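Local coordinates for A rubisco-like protein (Burkholderia fungorum, PDB 3NWR) that belongs to the rubisco-like proteins, relatives of the rubisco large chain, and probably acts as a lyase on an enolate-forming substrate, at residues A[62-67]-A[92-97]. Numbering follows the deposited sequence.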
ATOM      1  N   LEU A  62     -25.247  -8.744  -1.868  1.00 16.56           N
ATOM      2  CA  LEU A  62     -25.808 -10.085  -1.692  1.00 19.22           C
ATOM      3  C   LEU A  62     -26.280 -10.316  -0.264  1.00 19.47           C
ATOM      4  O   LEU A  62     -27.192 -11.108  -0.030  1.00 20.15           O
ATOM      5  CB  LEU A  62     -24.784 -11.168  -2.050  1.00 19.77           C
ATOM      6  CG  LEU A  62     -24.349 -11.299  -3.509  1.00 26.84           C
ATOM      7  CD1 LEU A  62     -23.438 -12.512  -3.672  1.00 23.68           C
ATOM      8  CD2 LEU A  62     -25.558 -11.389  -4.434  1.00 31.67           C
ATOM      9  N   ARG A  63     -25.641  -9.650   0.692  1.00 17.23           N
ATOM     10  CA  ARG A  63     -25.946  -9.876   2.103  1.00 17.51           C
ATOM     11  C   ARG A  63     -25.761  -8.607   2.903  1.00 19.18           C
ATOM     12  O   ARG A  63     -24.797  -7.871   2.698  1.00 18.05           O
ATOM     13  CB  ARG A  63     -25.040 -10.967   2.696  1.00 17.61           C
ATOM     14  CG  ARG A  63     -25.280 -12.358   2.133  1.00 28.44           C
ATOM     15  CD  ARG A  63     -24.551 -13.444   2.929  1.00 30.74           C
ATOM     16  NE  ARG A  63     -23.182 -13.657   2.464  1.00 35.89           N
ATOM     17  CZ  ARG A  63     -22.863 -14.324   1.359  1.00 36.77           C
ATOM     18  NH1 ARG A  63     -23.815 -14.835   0.587  1.00 41.54           N
ATOM     19  NH2 ARG A  63     -21.592 -14.475   1.015  1.00 37.42           N
ATOM     20  N   ILE A  64     -26.677  -8.362   3.833  1.00 16.57           N
ATOM     21  CA  ILE A  64     -26.499  -7.312   4.818  1.00 16.53           C
ATOM     22  C   ILE A  64     -26.922  -7.882   6.159  1.00 21.61           C
ATOM     23  O   ILE A  64     -27.962  -8.537   6.257  1.00 20.90           O
ATOM     24  CB  ILE A  64     -27.363  -6.079   4.517  1.00 20.08           C
ATOM     25  CG1 ILE A  64     -27.013  -5.492   3.151  1.00 21.30           C
ATOM     26  CG2 ILE A  64     -27.184  -5.028   5.611  1.00 21.99           C
ATOM     27  CD1 ILE A  64     -28.039  -4.515   2.625  1.00 28.47           C
ATOM     28  N   GLU A  65     -26.111  -7.661   7.183  1.00 16.25           N
ATOM     29  CA  GLU A  65     -26.491  -8.051   8.538  1.00 19.37           C
ATOM     30  C   GLU A  65     -26.141  -6.918   9.474  1.00 19.65           C
ATOM     31  O   GLU A  65     -24.967  -6.601   9.645  1.00 19.07           O
ATOM     32  CB  GLU A  65     -25.774  -9.328   8.987  1.00 22.21           C
ATOM     33  CG  GLU A  65     -26.161  -9.752  10.404  1.00 28.38           C
ATOM     34  CD  GLU A  65     -25.356 -10.935  10.924  1.00 39.71           C
ATOM     35  OE1 GLU A  65     -24.385 -11.351  10.257  1.00 41.33           O
ATOM     36  OE2 GLU A  65     -25.695 -11.448  12.012  1.00 48.83           O
ATOM     37  N   GLU A  66     -27.147  -6.291  10.076  1.00 17.78           N
ATOM     38  CA  GLU A  66     -26.867  -5.200  10.998  1.00 19.12           C
ATOM     39  C   GLU A  66     -26.360  -5.728  12.338  1.00 21.73           C
ATOM     40  O   GLU A  66     -26.876  -6.707  12.870  1.00 22.22           O
ATOM     41  CB  GLU A  66     -28.086  -4.301  11.202  1.00 23.90           C
ATOM     42  CG  GLU A  66     -27.800  -3.136  12.145  1.00 24.19           C
ATOM     43  CD  GLU A  66     -28.505  -1.859  11.747  1.00 25.38           C
ATOM     44  OE1 GLU A  66     -29.297  -1.878  10.778  1.00 28.87           O
ATOM     45  OE2 GLU A  66     -28.273  -0.829  12.406  1.00 26.18           O
ATOM     46  N   LEU A  67     -25.331  -5.065  12.864  1.00 18.90           N
ATOM     47  CA  LEU A  67     -24.698  -5.438  14.115  1.00 20.06           C
ATOM     48  C   LEU A  67     -25.043  -4.387  15.159  1.00 19.03           C
ATOM     49  O   LEU A  67     -25.816  -3.468  14.891  1.00 21.88           O
ATOM     50  CB  LEU A  67     -23.181  -5.503  13.920  1.00 20.04           C
ATOM     51  CG  LEU A  67     -22.721  -6.358  12.741  1.00 21.00           C
ATOM     52  CD1 LEU A  67     -21.211  -6.241  12.500  1.00 23.77           C
ATOM     53  CD2 LEU A  67     -23.129  -7.809  12.951  1.00 24.79           C
ATOM     54  N   ALA A  92     -22.661  -2.801  10.084  1.00 16.95           N
ATOM     55  CA  ALA A  92     -23.180  -3.953   9.370  1.00 16.18           C
ATOM     56  C   ALA A  92     -22.083  -4.726   8.663  1.00 17.26           C
ATOM     57  O   ALA A  92     -21.094  -4.140   8.213  1.00 17.25           O
ATOM     58  CB  ALA A  92     -24.240  -3.525   8.366  1.00 16.71           C
ATOM     59  N   ARG A  93     -22.261  -6.041   8.580  1.00 15.20           N
ATOM     60  CA  ARG A  93     -21.437  -6.875   7.717  1.00 15.54           C
ATOM     61  C   ARG A  93     -22.168  -6.999   6.395  1.00 19.64           C
ATOM     62  O   ARG A  93     -23.365  -7.285   6.373  1.00 20.00           O
ATOM     63  CB  ARG A  93     -21.215  -8.271   8.313  1.00 20.81           C
ATOM     64  CG  ARG A  93     -20.201  -9.098   7.513  1.00 27.32           C
ATOM     65  CD  ARG A  93     -19.980 -10.503   8.064  1.00 37.39           C
ATOM     66  NE  ARG A  93     -19.072 -11.260   7.202  1.00 34.89           N
ATOM     67  CZ  ARG A  93     -17.833 -11.612   7.534  1.00 35.61           C
ATOM     68  NH1 ARG A  93     -17.349 -11.296   8.729  1.00 42.18           N
ATOM     69  NH2 ARG A  93     -17.081 -12.295   6.677  1.00 37.86           N
ATOM     70  N   ILE A  94     -21.464  -6.768   5.293  1.00 14.43           N
ATOM     71  CA  ILE A  94     -22.104  -6.846   3.988  1.00 15.84           C
ATOM     72  C   ILE A  94     -21.282  -7.707   3.044  1.00 18.39           C
ATOM     73  O   ILE A  94     -20.082  -7.891   3.241  1.00 16.38           O
ATOM     74  CB  ILE A  94     -22.311  -5.455   3.369  1.00 17.38           C
ATOM     75  CG1 ILE A  94     -20.966  -4.828   2.993  1.00 18.10           C
ATOM     76  CG2 ILE A  94     -23.104  -4.555   4.327  1.00 16.64           C
ATOM     77  CD1 ILE A  94     -21.101  -3.546   2.212  1.00 19.33           C
ATOM     78  N   THR A  95     -21.940  -8.256   2.030  1.00 16.87           N
ATOM     79  CA  THR A  95     -21.240  -8.972   0.978  1.00 15.58           C
ATOM     80  C   THR A  95     -21.592  -8.334  -0.348  1.00 17.73           C
ATOM     81  O   THR A  95     -22.775  -8.149  -0.652  1.00 16.68           O
ATOM     82  CB  THR A  95     -21.639 -10.461   0.926  1.00 16.80           C
ATOM     83  OG1 THR A  95     -21.242 -11.113   2.136  1.00 18.34           O
ATOM     84  CG2 THR A  95     -20.968 -11.149  -0.256  1.00 17.76           C
ATOM     85  N   LEU A  96     -20.569  -7.983  -1.128  1.00 15.52           N
ATOM     86  CA  LEU A  96     -20.766  -7.499  -2.489  1.00 16.24           C
ATOM     87  C   LEU A  96     -20.376  -8.569  -3.501  1.00 16.00           C
ATOM     88  O   LEU A  96     -19.446  -9.341  -3.278  1.00 17.04           O
ATOM     89  CB  LEU A  96     -19.951  -6.230  -2.758  1.00 16.75           C
ATOM     90  CG  LEU A  96     -20.231  -5.038  -1.850  1.00 18.53           C
ATOM     91  CD1 LEU A  96     -19.450  -3.819  -2.342  1.00 17.21           C
ATOM     92  CD2 LEU A  96     -21.712  -4.744  -1.799  1.00 19.68           C
ATOM     93  N   SER A  97     -21.101  -8.602  -4.616  1.00 16.16           N
ATOM     94  CA  SER A  97     -20.782  -9.485  -5.730  1.00 16.32           C
ATOM     95  C   SER A  97     -20.336  -8.642  -6.917  1.00 16.13           C
ATOM     96  O   SER A  97     -21.059  -7.745  -7.345  1.00 17.03           O
ATOM     97  CB  SER A  97     -22.014 -10.312  -6.116  1.00 17.87           C
ATOM     98  OG  SER A  97     -21.736 -11.182  -7.203  1.00 21.42           O
TER
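Thr95 receives two consecutive residues of the neighbouring strand, Leu62 and Arg63, and so gives a compact example of how antiparallel strands absorb an extra residue. Its carbonyl O accepts a hydrogen bond from Leu62 N at 2.8 Å, while its N donates to Arg63 O at 3.0 Å. Past this irregularity the pairing is regular: Glu65 and Arg93 exchange both backbone bonds, Glu65 N lying 2.9 Å from Arg93 O, and Ile64 faces Ile94 as a non-hydrogen-bonded pair.

The same residues also meet through their side chains. Arg63 runs alongside Thr95, and a bend at chi3 (-87°) folds its chain so that one guanidinium face rests on the methyl, with NH2 3.6 Å from Thr95 CG2. Leu62 is turned toward the partner strand and sets its branch against Ser97, CD1 to CB 3.6 Å. On the face bearing Ile64, contacts are looser: its CG1 lies beside Ile94 CG2 at 4.2 Å, and its CG2 reaches Ala92 CB.

Strand 14-23 pairs with the other edge of strand 89-99. Its Asp18 hydrogen-bonds Thr95 OG1 through one carboxylate oxygen and forms a salt bridge to Arg93 NH2 through the other, while helix 27-37 packs over Ala92 and Ile94 and touches Ile64. The contact thus joins an outermost strand, 60-70, to an inner one in the four-stranded antiparallel sheet of the rubisco-type N-terminal domain, with a classic beta bulge at Leu62 and Arg63 opposite Thr95.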